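Local structure of putative sortase (Streptococcus pneumoniae, 2W1J) at residues Q29-N32 with D33-N37; R53-Y56 with A57-L60; T128-K131 with V132-F136; T158-D161 with D162-I165. The protein probably acts as a class C sortase, a transpeptidase that joins pilin subunits covalently during assembly of the pneumococcal pilus fibre. All blocks are in the same frame, centred on the assembly; numbering follows the deposited sequence.

Interaction 1. Residues Q29-N32 with D33-N37; sequences QAFN and DSLNN
Gln29 and Asp33 face each other one turn apart at the C-terminal end of helix 18-33, where the regular alpha-helical pattern runs out and the chain leaves as a loop. Their side chains lie across each other, with amide and carboxylate planes 38° apart. Gln29 bends at chi2 (63°), which carries its amide up alongside Asp33, and NE2 donates to OD1 at 2.9 Å. The acceptor lies close to the amide plane of Gln29, yet the donor reaches OD1 from above the carboxylate plane. The backbone bond from Asp33 N to Gln29 O, 2.8 Å long, ties the same two residues a second time.

One residue on, Ser34 N still reaches Ala30 O, but Ser34 itself has left helical angles. Leu35 N then turns to Asn32 O at 3.2 Å, approaching from above the carbonyl plane in an i to i+3 step. Phe31, its CG anti to the backbone N (chi1 -178°), brings ring atom CE1 to 3.9 Å from Leu35 CD1, an oblique apolar touch; its side chain also touches Leu101. Asn32 is held elsewhere: its OD1 takes the backbone N-H of Leu101, fastening the helix end to that loop. A water closes the last turn, donating to Phe31 O at 2.8 Å and lying 2.9 Å from Ser34 OG; it also lies above one face of the Phe31 ring, displaced toward the rim.

Interaction 2. Residues R53-Y56 with A57-L60; sequences RAEY and ARML
Tyr56 takes a chi1 of 65°, which sets CG between its own backbone N and carbonyl carbon and brings the ring obliquely against the start of the next residue. CD1 consequently lies 3.5 Å from Ala57 N and 3.9 Å from Ala57 CB, so the methyl group packs beside the ring. Arg58 takes a different torsion: with CG anti to its carbonyl carbon (chi1 -68°) the chain runs back along the peptide of Glu55, and CG comes to 3.2 Å from Glu55 O. Tyr56 and Ala57 are the corner residues of a type I beta turn running from Glu55 to Arg58, followed by the short 3-10 segment 58-60, in the connection between helix 46-49 and strand 65-71.

Met59, bent at chi2 and chi3, brings CE to 3.6 Å from Tyr56 O. The Met59 side chain also packs on Leu27 and Ala28 of helix 18-33, while the phenol of Tyr56 leads elsewhere, its OH hydrogen-bonded to His95 and Gly83. A water bridges from Ala57 N in the turn, where it accepts at 2.9 Å, to Ala54 O just before it.

Glu55 OE1 and Arg58 NH1 remain 4.5 Å apart, with the oxygen well out of the guanidinium plane. The two charges form no salt bridge and probably add only a weak attraction at the surface, while the polar link between 53-56 and 57-60 runs through the water.

Interaction 3. Residues T128-K131 with V132-F136; sequences TKLK and VGDKF. With GOL (glycerol), chain C.
Asp134 closes back on Lys131 across a type II beta turn, the bend that delivers the chain into strand 135-139 of the sortase barrel. Its CB points at the first half of the turn and lies 3.3 Å from Lys131 O. With CG anti to the carbonyl carbon (chi1 -71°), the carboxylate is laid over the Lys131 peptide; CG too is 3.3 Å from Lys131 O, while OD1 comes no nearer to that oxygen than 3.9 Å. OD2 at the tip does the work: it takes the N-H of Lys131 at 2.8 Å in a nearly straight bond (167°), met from well above the carboxylate plane. The same oxygen accepts from a water that also donates to Lys129 O, and Leu130 CD2 crosses obliquely near it at 3.8 Å.

The backbone answers in kind, Asp134 N donating to Lys131 O at 3.0 Å, so the two residues are joined in both directions. Gly133 takes the third position of the turn with a positive phi (93°), where a CB would press on the preceding carbonyl oxygen. Leu130 goes inward, packing on Ile71 of strand 65-71 and Val189 of strand 185-194.

On the other side of the backbone a glycerol, probably from the crystallisation liquor, bridges the chain: O1 accepts from Val132 N at 2.9 Å and O2 donates to Leu130 O. OD2 thus collects one N-H and one water O-H, which would be expected to favour the ionised form of Asp134 and to restrain its carboxylate.

Interaction 4. Residues T158-D161 with D162-I165; sequences TNFD and DLLI
Phe160 and Leu163 form the close-packed half of this turn, in the loop that joins strands 144-155 and 170-178. As in other sortases, the loop between these strands probably borders the substrate groove. Leu163 N donates to Phe160 O at 2.9 Å, approaching from above the carbonyl plane, and the two side chains cross obliquely, Phe160 CD1 meeting Leu163 CD1 at 4.0 Å. Leu164 CG leans on the same Phe160 oxygen at 3.5 Å. The Phe160 ring has the carbonyl oxygen of Thr158 over its centre on one face and also touches Val39, while Leu163 reaches inward to Leu96 and Leu188.

The rest of the contact is polar and wet. Asn159, its CG anti to the backbone N (chi1 172°), turns OD1 forward to accept from Asp161 N at 3.1 Å, which makes an Asx turn. Its ND2 stops 4.0 Å from Asp162 OD2, the amide and carboxylate planes being 58° apart, and a water fills in by accepting from ND2 and donating to OD2. A second water is gripped three ways: it donates to Asn159 O and to Asp162 OD2 and accepts from Asp162 N at 2.8 Å. Further along, a third donates to Asp161 O and to Leu164 O, the latter also hydrogen-bonded to His109.

Asp162 OD1 is engaged in a salt bridge with Lys153. With a lysine on one oxygen and two water donors on the other, the carboxylate is probably stabilised as the anion, and water rather than direct amide contact links it to Asn159.

Interaction 1 touches both interaction 2 and interaction 4, which do not touch each other (nearest atoms about 12 Å apart), while interaction 3 lies apart. Phe31 of interaction 1 rests on interaction 2, CE2 being 3.8 Å from Tyr56 O, so helix 18-33 packs against the 53-60 connection. Interaction 1 also meets interaction 4: Asn37 OD1 lies 2.9 Å from Ile165 N, a probable hydrogen bond. The chain between 37 and 53 is where class C sortases usually carry the lid over the active-site groove, so interactions 1 and 2 probably flank its roots. Interaction 3, with its glycerol, is across the chain's centre from both, about 28 and 29 Å away between centres.

Interaction 1. Residues Q29-N32 with D33-N37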
ATOM      1  N   GLN A  29     -14.248  -4.195   5.556  1.00  5.53           N
ATOM      2  CA  GLN A  29     -13.997  -4.758   6.877  1.00  6.41           C
ATOM      3  C   GLN A  29     -14.209  -6.270   6.875  1.00  6.10           C
ATOM      4  O   GLN A  29     -13.454  -7.016   7.502  1.00  7.16           O
ATOM      5  CB  GLN A  29     -14.883  -4.102   7.942  1.00  6.22           C
ATOM      6  CG  GLN A  29     -14.440  -4.448   9.344  1.00  7.21           C
ATOM      7  CD  GLN A  29     -13.046  -3.916   9.618  1.00  7.77           C
ATOM      8  OE1 GLN A  29     -12.821  -2.710   9.561  1.00  9.85           O
ATOM      9  NE2 GLN A  29     -12.107  -4.808   9.884  1.00  8.85           N
ATOM     10  N   ALA A  30     -15.270  -6.713   6.209  1.00  6.12           N
ATOM     11  CA  ALA A  30     -15.562  -8.138   6.127  1.00  6.26           C
ATOM     12  C   ALA A  30     -14.421  -8.867   5.425  1.00  6.61           C
ATOM     13  O   ALA A  30     -14.029  -9.962   5.828  1.00  7.14           O
ATOM     14  CB  ALA A  30     -16.872  -8.370   5.383  1.00  6.77           C
ATOM     15  N   PHE A  31     -13.904  -8.268   4.356  1.00  6.00           N
ATOM     16  CA  PHE A  31     -12.778  -8.839   3.635  1.00  6.29           C
ATOM     17  C   PHE A  31     -11.554  -8.989   4.543  1.00  6.23           C
ATOM     18  O   PHE A  31     -10.905 -10.036   4.567  1.00  6.72           O
ATOM     19  CB  PHE A  31     -12.472  -7.951   2.429  1.00  6.71           C
ATOM     20  CG  PHE A  31     -11.349  -8.452   1.565  1.00  6.42           C
ATOM     21  CD1 PHE A  31     -10.032  -8.204   1.908  1.00  7.06           C
ATOM     22  CD2 PHE A  31     -11.613  -9.167   0.409  1.00  7.83           C
ATOM     23  CE1 PHE A  31      -8.992  -8.649   1.110  1.00  7.35           C
ATOM     24  CE2 PHE A  31     -10.579  -9.624  -0.389  1.00  8.00           C
ATOM     25  CZ  PHE A  31      -9.270  -9.368  -0.036  1.00  8.75           C
ATOM     26  N   ASN A  32     -11.222  -7.934   5.281  1.00  5.67           N
ATOM     27  CA  ASN A  32     -10.096  -8.018   6.207  1.00  5.89           C
ATOM     28  C   ASN A  32     -10.314  -9.026   7.332  1.00  6.21           C
ATOM     29  O   ASN A  32      -9.399  -9.768   7.697  1.00  7.27           O
ATOM     30  CB  ASN A  32      -9.754  -6.644   6.785  1.00  5.51           C
ATOM     31  CG  ASN A  32      -8.810  -5.869   5.899  1.00  5.18           C
ATOM     32  OD1 ASN A  32      -8.493  -6.315   4.797  1.00  5.68           O
ATOM     33  ND2 ASN A  32      -8.374  -4.697   6.363  1.00  4.89           N
ATOM     34  N   ASP A  33     -11.526  -9.071   7.875  1.00  6.30           N
ATOM     35  CA  ASP A  33     -11.792  -9.963   8.996  1.00  6.25           C
ATOM     36  C   ASP A  33     -11.642 -11.438   8.602  1.00  6.62           C
ATOM     37  O   ASP A  33     -11.286 -12.270   9.438  1.00  8.28           O
ATOM     38  CB  ASP A  33     -13.191  -9.710   9.561  1.00  6.97           C
ATOM     39  CG  ASP A  33     -13.319  -8.372  10.266  1.00  8.00           C
ATOM     40  OD1 ASP A  33     -12.310  -7.668  10.466  1.00  8.76           O
ATOM     41  OD2 ASP A  33     -14.461  -8.037  10.653  1.00  8.76           O
ATOM     42  N   SER A  34     -11.900 -11.750   7.333  1.00  6.15           N
ATOM     43  CA  SER A  34     -11.837 -13.132   6.847  1.00  7.09           C
ATOM     44  C   SER A  34     -10.617 -13.383   5.973  1.00  7.00           C
ATOM     45  O   SER A  34     -10.529 -14.406   5.305  1.00  7.23           O
ATOM     46  CB  SER A  34     -13.096 -13.492   6.057  1.00  7.94           C
ATOM     47  OG  SER A  34     -13.200 -12.732   4.868  1.00  9.86           O
ATOM     48  N   LEU A  35      -9.672 -12.454   5.988  1.00  6.99           N
ATOM     49  CA  LEU A  35      -8.526 -12.525   5.094  1.00  7.28           C
ATOM     50  C   LEU A  35      -7.769 -13.844   5.175  1.00  6.75           C
ATOM     51  O   LEU A  35      -7.374 -14.278   6.256  1.00  7.14           O
ATOM     52  CB  LEU A  35      -7.566 -11.383   5.404  1.00  7.16           C
ATOM     53  CG  LEU A  35      -6.282 -11.347   4.571  1.00  6.37           C
ATOM     54  CD1 LEU A  35      -6.597 -11.009   3.129  1.00  9.25           C
ATOM     55  CD2 LEU A  35      -5.301 -10.343   5.171  1.00  7.49           C
ATOM     56  N   ASN A  36      -7.528 -14.447   4.019  1.00  7.23           N
ATOM     57  CA  ASN A  36      -6.546 -15.513   3.901  1.00  7.74           C
ATOM     58  C   ASN A  36      -5.175 -14.862   3.744  1.00  8.16           C
ATOM     59  O   ASN A  36      -4.813 -14.429   2.653  1.00  7.14           O
ATOM     60  CB  ASN A  36      -6.857 -16.406   2.697  1.00  8.99           C
ATOM     61  CG  ASN A  36      -5.875 -17.552   2.553  1.00 11.12           C
ATOM     62  OD1 ASN A  36      -5.318 -18.039   3.539  1.00 12.83           O
ATOM     63  ND2 ASN A  36      -5.651 -17.985   1.317  1.00 12.58           N
ATOM     64  N   ASN A  37      -4.435 -14.777   4.845  1.00 11.88           N
ATOM     65  CA  ASN A  37      -3.238 -13.935   4.921  1.00 12.70           C
ATOM     66  C   ASN A  37      -2.029 -14.704   4.395  1.00 13.65           C
ATOM     67  O   ASN A  37      -1.150 -15.131   5.149  1.00 14.77           O
ATOM     68  CB  ASN A  37      -3.038 -13.463   6.372  1.00 13.15           C
ATOM     69  CG  ASN A  37      -1.946 -12.412   6.532  1.00 12.24           C
ATOM     70  OD1 ASN A  37      -1.311 -12.353   7.587  1.00 13.70           O
ATOM     71  ND2 ASN A  37      -1.762 -11.550   5.531  1.00 12.76           N
TER
HETATM   72  O   HOH W   1     -11.217 -12.160   2.769  1.00  6.01           O

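Interaction 2. Residues R53-Y56 with A57-L60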
ATOM      1  N   ARG A  53      -6.177  -8.428 -14.237  1.00 17.86           N
ATOM      2  CA  ARG A  53      -6.742  -7.373 -13.403  1.00 17.68           C
ATOM      3  C   ARG A  53      -7.150  -7.946 -12.052  1.00 17.03           C
ATOM      4  O   ARG A  53      -7.576  -9.095 -11.958  1.00 17.31           O
ATOM      5  CB  ARG A  53      -7.950  -6.721 -14.084  1.00 18.01           C
ATOM      6  CG  ARG A  53      -7.601  -5.804 -15.252  1.00 19.59           C
ATOM      7  CD  ARG A  53      -8.815  -5.020 -15.722  1.00 21.65           C
ATOM      8  NE  ARG A  53      -8.577  -4.357 -17.001  1.00 23.10           N
ATOM      9  CZ  ARG A  53      -9.394  -3.460 -17.540  1.00 23.62           C
ATOM     10  NH1 ARG A  53     -10.504  -3.107 -16.905  1.00 24.17           N
ATOM     11  NH2 ARG A  53      -9.100  -2.908 -18.709  1.00 23.90           N
ATOM     12  N   ALA A  54      -7.018  -7.140 -11.002  1.00 15.59           N
ATOM     13  CA  ALA A  54      -7.408  -7.571  -9.668  1.00 15.09           C
ATOM     14  C   ALA A  54      -8.765  -6.981  -9.311  1.00 14.91           C
ATOM     15  O   ALA A  54      -8.990  -5.787  -9.498  1.00 15.70           O
ATOM     16  CB  ALA A  54      -6.362  -7.143  -8.651  1.00 14.79           C
ATOM     17  N   GLU A  55      -9.662  -7.818  -8.801  1.00 14.18           N
ATOM     18  CA  GLU A  55     -11.032  -7.389  -8.533  1.00 14.52           C
ATOM     19  C   GLU A  55     -11.379  -7.392  -7.050  1.00 14.65           C
ATOM     20  O   GLU A  55     -12.500  -7.050  -6.672  1.00 15.43           O
ATOM     21  CB  GLU A  55     -12.026  -8.278  -9.286  1.00 15.07           C
ATOM     22  CG  GLU A  55     -11.817  -8.314 -10.796  1.00 17.96           C
ATOM     23  CD  GLU A  55     -12.915  -9.069 -11.530  1.00 22.01           C
ATOM     24  OE1 GLU A  55     -14.098  -8.673 -11.428  1.00 24.32           O
ATOM     25  OE2 GLU A  55     -12.590 -10.052 -12.228  1.00 25.02           O
ATOM     26  N   TYR A  56     -10.421  -7.770  -6.210  1.00 13.94           N
ATOM     27  CA  TYR A  56     -10.716  -8.049  -4.807  1.00 14.48           C
ATOM     28  C   TYR A  56     -10.965  -6.806  -3.952  1.00 14.55           C
ATOM     29  O   TYR A  56     -11.505  -6.915  -2.849  1.00 16.11           O
ATOM     30  CB  TYR A  56      -9.611  -8.900  -4.185  1.00 13.99           C
ATOM     31  CG  TYR A  56      -8.277  -8.201  -4.113  1.00 13.76           C
ATOM     32  CD1 TYR A  56      -7.952  -7.391  -3.034  1.00 15.16           C
ATOM     33  CD2 TYR A  56      -7.350  -8.330  -5.136  1.00 12.44           C
ATOM     34  CE1 TYR A  56      -6.729  -6.748  -2.966  1.00 13.36           C
ATOM     35  CE2 TYR A  56      -6.126  -7.690  -5.081  1.00 13.03           C
ATOM     36  CZ  TYR A  56      -5.816  -6.896  -3.993  1.00 12.27           C
ATOM     37  OH  TYR A  56      -4.591  -6.263  -3.956  1.00 13.71           O
ATOM     38  N   ALA A  57     -10.600  -5.638  -4.467  1.00 13.24           N
ATOM     39  CA  ALA A  57     -10.710  -4.395  -3.705  1.00 13.39           C
ATOM     40  C   ALA A  57     -11.690  -3.398  -4.313  1.00 12.39           C
ATOM     41  O   ALA A  57     -11.635  -2.206  -4.008  1.00 12.19           O
ATOM     42  CB  ALA A  57      -9.322  -3.750  -3.555  1.00 13.97           C
ATOM     43  N   ARG A  58     -12.609  -3.873  -5.155  1.00 10.80           N
ATOM     44  CA  ARG A  58     -13.544  -2.978  -5.838  1.00 10.95           C
ATOM     45  C   ARG A  58     -14.314  -2.062  -4.890  1.00 10.02           C
ATOM     46  O   ARG A  58     -14.616  -0.919  -5.232  1.00 10.02           O
ATOM     47  CB  ARG A  58     -14.503  -3.759  -6.742  1.00 10.72           C
ATOM     48  CG  ARG A  58     -13.829  -4.414  -7.944  1.00 14.02           C
ATOM     49  CD  ARG A  58     -14.854  -5.057  -8.857  1.00 19.06           C
ATOM     50  NE  ARG A  58     -15.590  -4.056  -9.621  1.00 23.18           N
ATOM     51  CZ  ARG A  58     -16.674  -4.312 -10.346  1.00 24.01           C
ATOM     52  NH1 ARG A  58     -17.157  -5.546 -10.408  1.00 25.90           N
ATOM     53  NH2 ARG A  58     -17.275  -3.333 -11.009  1.00 25.88           N
ATOM     54  N   MET A  59     -14.631  -2.561  -3.699  1.00 10.04           N
ATOM     55  CA  MET A  59     -15.408  -1.772  -2.744  1.00 10.65           C
ATOM     56  C   MET A  59     -14.692  -0.491  -2.308  1.00  9.83           C
ATOM     57  O   MET A  59     -15.337   0.485  -1.927  1.00  9.97           O
ATOM     58  CB  MET A  59     -15.819  -2.611  -1.525  1.00 10.92           C
ATOM     59  CG  MET A  59     -14.754  -2.752  -0.442  1.00 12.69           C
ATOM     60  SD  MET A  59     -13.332  -3.763  -0.918  1.00 12.55           S
ATOM     61  CE  MET A  59     -13.946  -5.428  -0.662  1.00 14.12           C
ATOM     62  N   LEU A  60     -13.363  -0.495  -2.372  1.00 10.05           N
ATOM     63  CA  LEU A  60     -12.562   0.651  -1.935  1.00  9.76           C
ATOM     64  C   LEU A  60     -12.212   1.591  -3.086  1.00 10.24           C
ATOM     65  O   LEU A  60     -11.620   2.652  -2.869  1.00 10.51           O
ATOM     66  CB  LEU A  60     -11.274   0.168  -1.262  1.00 10.16           C
ATOM     67  CG  LEU A  60     -11.462  -0.445   0.127  1.00 10.27           C
ATOM     68  CD1 LEU A  60     -10.113  -0.832   0.719  1.00 10.72           C
ATOM     69  CD2 LEU A  60     -12.186   0.539   1.056  1.00 10.97           C
TER
HETATM   70  O   HOH W   2      -9.959  -4.564  -7.078  1.00  5.79           O

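Interaction 3. Residues T128-K131 with V132-F136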
ATOM      1  N   THR A 128      14.757   4.745   0.573  1.00  8.52           N
ATOM      2  CA  THR A 128      16.001   4.556   1.319  1.00  9.52           C
ATOM      3  C   THR A 128      16.348   5.757   2.193  1.00  8.25           C
ATOM      4  O   THR A 128      17.225   5.657   3.058  1.00  9.65           O
ATOM      5  CB  THR A 128      17.203   4.296   0.387  1.00  9.99           C
ATOM      6  OG1 THR A 128      17.280   5.345  -0.588  1.00 11.73           O
ATOM      7  CG2 THR A 128      17.053   2.944  -0.309  1.00 12.26           C
ATOM      8  N   LYS A 129      15.714   6.896   1.938  1.00  8.08           N
ATOM      9  CA  LYS A 129      15.946   8.094   2.738  1.00  7.68           C
ATOM     10  C   LYS A 129      15.131   8.105   4.026  1.00  7.65           C
ATOM     11  O   LYS A 129      15.408   8.895   4.928  1.00  8.25           O
ATOM     12  CB  LYS A 129      15.620   9.366   1.947  1.00  7.85           C
ATOM     13  CG  LYS A 129      16.543   9.610   0.760  1.00  9.85           C
ATOM     14  CD  LYS A 129      16.201  10.885  -0.012  1.00 12.04           C
ATOM     15  CE  LYS A 129      16.426  12.140   0.811  1.00 14.27           C
ATOM     16  NZ  LYS A 129      16.142  13.362  -0.003  1.00 16.03           N
ATOM     17  N   LEU A 130      14.098   7.267   4.105  1.00  7.30           N
ATOM     18  CA  LEU A 130      13.212   7.285   5.257  1.00  7.17           C
ATOM     19  C   LEU A 130      13.900   6.764   6.503  1.00  7.31           C
ATOM     20  O   LEU A 130      14.671   5.798   6.460  1.00  8.50           O
ATOM     21  CB  LEU A 130      11.952   6.468   4.980  1.00  7.67           C
ATOM     22  CG  LEU A 130      11.061   7.045   3.890  1.00  8.90           C
ATOM     23  CD1 LEU A 130       9.847   6.145   3.721  1.00  9.09           C
ATOM     24  CD2 LEU A 130      10.666   8.492   4.199  1.00  9.55           C
ATOM     25  N   LYS A 131      13.580   7.409   7.619  1.00  5.05           N
ATOM     26  CA  LYS A 131      14.165   7.082   8.913  1.00  5.32           C
ATOM     27  C   LYS A 131      13.069   6.653   9.869  1.00  4.56           C
ATOM     28  O   LYS A 131      11.919   7.081   9.738  1.00  4.72           O
ATOM     29  CB  LYS A 131      14.863   8.304   9.501  1.00  4.99           C
ATOM     30  CG  LYS A 131      16.035   8.788   8.660  1.00  5.82           C
ATOM     31  CD  LYS A 131      16.773   9.928   9.339  1.00  9.04           C
ATOM     32  CE  LYS A 131      17.636   9.414  10.487  1.00  9.84           C
ATOM     33  NZ  LYS A 131      18.525  10.474  11.072  1.00  9.49           N
ATOM     34  N   VAL A 132      13.419   5.831  10.850  1.00  4.29           N
ATOM     35  CA  VAL A 132      12.483   5.562  11.925  1.00  4.11           C
ATOM     36  C   VAL A 132      11.987   6.903  12.483  1.00  3.88           C
ATOM     37  O   VAL A 132      12.744   7.877  12.580  1.00  4.22           O
ATOM     38  CB  VAL A 132      13.110   4.682  13.022  1.00  3.84           C
ATOM     39  CG1 VAL A 132      13.389   3.291  12.481  1.00  5.22           C
ATOM     40  CG2 VAL A 132      14.375   5.326  13.604  1.00  4.59           C
ATOM     41  N   GLY A 133      10.706   6.954  12.823  1.00  4.11           N
ATOM     42  CA  GLY A 133      10.091   8.194  13.289  1.00  4.51           C
ATOM     43  C   GLY A 133       9.438   9.020  12.192  1.00  4.27           C
ATOM     44  O   GLY A 133       8.571   9.848  12.468  1.00  4.98           O
ATOM     45  N   ASP A 134       9.847   8.832  10.938  1.00  3.92           N
ATOM     46  CA  ASP A 134       9.183   9.529   9.848  1.00  3.80           C
ATOM     47  C   ASP A 134       7.734   9.072   9.725  1.00  4.13           C
ATOM     48  O   ASP A 134       7.403   7.924  10.031  1.00  4.86           O
ATOM     49  CB  ASP A 134       9.906   9.333   8.506  1.00  4.18           C
ATOM     50  CG  ASP A 134      11.231  10.065   8.423  1.00  5.89           C
ATOM     51  OD1 ASP A 134      11.498  10.944   9.274  1.00  7.35           O
ATOM     52  OD2 ASP A 134      12.003   9.754   7.495  1.00  5.64           O
ATOM     53  N   LYS A 135       6.879   9.961   9.225  1.00  4.21           N
ATOM     54  CA  LYS A 135       5.453   9.669   9.074  1.00  5.02           C
ATOM     55  C   LYS A 135       5.051   9.458   7.619  1.00  4.57           C
ATOM     56  O   LYS A 135       5.648  10.015   6.691  1.00  5.12           O
ATOM     57  CB  LYS A 135       4.606  10.780   9.711  1.00  6.15           C
ATOM     58  CG  LYS A 135       4.777  10.847  11.242  1.00  8.85           C
ATOM     59  CD  LYS A 135       3.896  11.912  11.872  1.00 12.47           C
ATOM     60  CE  LYS A 135       4.186  12.057  13.359  1.00 15.45           C
ATOM     61  NZ  LYS A 135       3.420  13.183  13.950  1.00 20.18           N
ATOM     62  N   PHE A 136       4.035   8.626   7.422  1.00  4.41           N
ATOM     63  CA  PHE A 136       3.377   8.547   6.136  1.00  4.06           C
ATOM     64  C   PHE A 136       1.884   8.401   6.345  1.00  4.23           C
ATOM     65  O   PHE A 136       1.431   8.083   7.447  1.00  4.43           O
ATOM     66  CB  PHE A 136       3.982   7.483   5.209  1.00  4.73           C
ATOM     67  CG  PHE A 136       3.875   6.062   5.706  1.00  4.58           C
ATOM     68  CD1 PHE A 136       2.770   5.283   5.388  1.00  5.15           C
ATOM     69  CD2 PHE A 136       4.911   5.484   6.418  1.00  5.37           C
ATOM     70  CE1 PHE A 136       2.693   3.951   5.802  1.00  4.36           C
ATOM     71  CE2 PHE A 136       4.842   4.146   6.831  1.00  5.37           C
ATOM     72  CZ  PHE A 136       3.735   3.382   6.515  1.00  5.11           C
TER
HETATM   73  C1  GOL C1215      16.021   3.852   9.577  1.00  5.25           C
HETATM   74  O1  GOL C1215      16.145   5.021  10.353  1.00  4.06           O
HETATM   75  C2  GOL C1215      16.786   3.838   8.258  1.00  6.52           C
HETATM   76  O2  GOL C1215      17.260   5.027   7.678  1.00  6.65           O
HETATM   77  C3  GOL C1215      17.144   2.456   7.723  1.00  6.11           C
HETATM   78  O3  GOL C1215      18.011   2.441   6.614  1.00  4.29           O
HETATM   79  O   HOH W   3      13.979  11.063   6.093  1.00  6.24           O

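Interaction 4. Residues T158-D161 with D162-I165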
ATOM      1  N   THR A 158      11.667 -13.751  -1.670  1.00  8.90           N
ATOM      2  CA  THR A 158      10.579 -14.699  -1.411  1.00  9.93           C
ATOM      3  C   THR A 158      10.333 -14.973   0.068  1.00  9.32           C
ATOM      4  O   THR A 158       9.580 -15.886   0.423  1.00  9.61           O
ATOM      5  CB  THR A 158      10.797 -16.032  -2.143  1.00 10.17           C
ATOM      6  OG1 THR A 158      12.094 -16.546  -1.820  1.00 12.83           O
ATOM      7  CG2 THR A 158      10.683 -15.827  -3.643  1.00 12.05           C
ATOM      8  N   ASN A 159      10.982 -14.195   0.926  1.00  8.62           N
ATOM      9  CA  ASN A 159      10.730 -14.273   2.358  1.00  8.12           C
ATOM     10  C   ASN A 159       9.609 -13.307   2.719  1.00  8.33           C
ATOM     11  O   ASN A 159       9.803 -12.095   2.698  1.00  8.78           O
ATOM     12  CB  ASN A 159      11.997 -13.908   3.134  1.00  8.27           C
ATOM     13  CG  ASN A 159      11.749 -13.789   4.627  1.00  7.80           C
ATOM     14  OD1 ASN A 159      10.711 -14.223   5.133  1.00 10.40           O
ATOM     15  ND2 ASN A 159      12.697 -13.192   5.338  1.00  7.94           N
ATOM     16  N   PHE A 160       8.429 -13.843   3.020  1.00  7.69           N
ATOM     17  CA  PHE A 160       7.258 -13.012   3.291  1.00  8.39           C
ATOM     18  C   PHE A 160       6.927 -12.890   4.776  1.00  8.30           C
ATOM     19  O   PHE A 160       5.904 -12.297   5.136  1.00  8.64           O
ATOM     20  CB  PHE A 160       6.040 -13.565   2.543  1.00  8.89           C
ATOM     21  CG  PHE A 160       6.269 -13.750   1.067  1.00 10.22           C
ATOM     22  CD1 PHE A 160       6.936 -12.784   0.333  1.00 12.34           C
ATOM     23  CD2 PHE A 160       5.818 -14.886   0.416  1.00 11.18           C
ATOM     24  CE1 PHE A 160       7.149 -12.947  -1.026  1.00 12.01           C
ATOM     25  CE2 PHE A 160       6.020 -15.053  -0.943  1.00 11.35           C
ATOM     26  CZ  PHE A 160       6.692 -14.080  -1.664  1.00 12.29           C
ATOM     27  N   ASP A 161       7.782 -13.429   5.641  1.00  7.89           N
ATOM     28  CA  ASP A 161       7.477 -13.488   7.074  1.00  9.14           C
ATOM     29  C   ASP A 161       7.148 -12.104   7.644  1.00  9.04           C
ATOM     30  O   ASP A 161       6.260 -11.956   8.489  1.00 10.24           O
ATOM     31  CB  ASP A 161       8.664 -14.069   7.852  1.00 10.04           C
ATOM     32  CG  ASP A 161       8.887 -15.552   7.592  1.00 12.42           C
ATOM     33  OD1 ASP A 161       8.038 -16.187   6.934  1.00 16.83           O
ATOM     34  OD2 ASP A 161       9.926 -16.078   8.053  1.00 15.92           O
ATOM     35  N   ASP A 162       7.870 -11.084   7.190  1.00  7.18           N
ATOM     36  CA  ASP A 162       7.735  -9.748   7.746  1.00  7.26           C
ATOM     37  C   ASP A 162       6.582  -8.975   7.119  1.00  8.27           C
ATOM     38  O   ASP A 162       6.411  -7.789   7.429  1.00 10.00           O
ATOM     39  CB  ASP A 162       9.029  -8.967   7.540  1.00  7.00           C
ATOM     40  CG  ASP A 162      10.220  -9.685   8.119  1.00  6.79           C
ATOM     41  OD1 ASP A 162      10.287  -9.804   9.358  1.00  8.49           O
ATOM     42  OD2 ASP A 162      11.082 -10.138   7.343  1.00  7.00           O
ATOM     43  N   LEU A 163       5.838  -9.620   6.223  1.00  7.64           N
ATOM     44  CA  LEU A 163       4.728  -8.990   5.509  1.00  8.25           C
ATOM     45  C   LEU A 163       3.374  -9.455   6.016  1.00  8.59           C
ATOM     46  O   LEU A 163       2.347  -9.012   5.512  1.00  9.40           O
ATOM     47  CB  LEU A 163       4.829  -9.294   4.013  1.00  8.55           C
ATOM     48  CG  LEU A 163       6.127  -8.816   3.353  1.00  8.70           C
ATOM     49  CD1 LEU A 163       6.116  -9.168   1.869  1.00  9.51           C
ATOM     50  CD2 LEU A 163       6.324  -7.321   3.548  1.00 10.99           C
ATOM     51  N   LEU A 164       3.378 -10.363   6.985  1.00  7.96           N
ATOM     52  CA  LEU A 164       2.145 -10.972   7.468  1.00  7.89           C
ATOM     53  C   LEU A 164       1.585 -10.215   8.667  1.00  7.87           C
ATOM     54  O   LEU A 164       2.283  -9.433   9.312  1.00  8.10           O
ATOM     55  CB  LEU A 164       2.404 -12.431   7.843  1.00  9.06           C
ATOM     56  CG  LEU A 164       2.894 -13.306   6.688  1.00  9.58           C
ATOM     57  CD1 LEU A 164       3.137 -14.723   7.190  1.00 11.51           C
ATOM     58  CD2 LEU A 164       1.904 -13.301   5.524  1.00 11.54           C
ATOM     59  N   ILE A 165       0.321 -10.462   8.983  1.00  7.82           N
ATOM     60  CA  ILE A 165      -0.305  -9.820  10.134  1.00  8.29           C
ATOM     61  C   ILE A 165       0.435 -10.184  11.411  1.00  8.52           C
ATOM     62  O   ILE A 165       0.782 -11.350  11.624  1.00  9.03           O
ATOM     63  CB  ILE A 165      -1.800 -10.219  10.246  1.00  8.18           C
ATOM     64  CG1 ILE A 165      -2.590  -9.564   9.110  1.00  8.14           C
ATOM     65  CG2 ILE A 165      -2.372  -9.842  11.597  1.00  9.66           C
ATOM     66  CD1 ILE A 165      -3.983 -10.139   8.941  1.00  9.13           C
TER
HETATM   67  O   HOH W   4       9.566 -10.637   5.002  1.00  5.00           O
HETATM   68  O   HOH W   5      12.788 -12.050   8.164  1.00  7.41           O
HETATM   69  O   HOH W   6       5.051  -9.560   9.984  1.00  6.81           O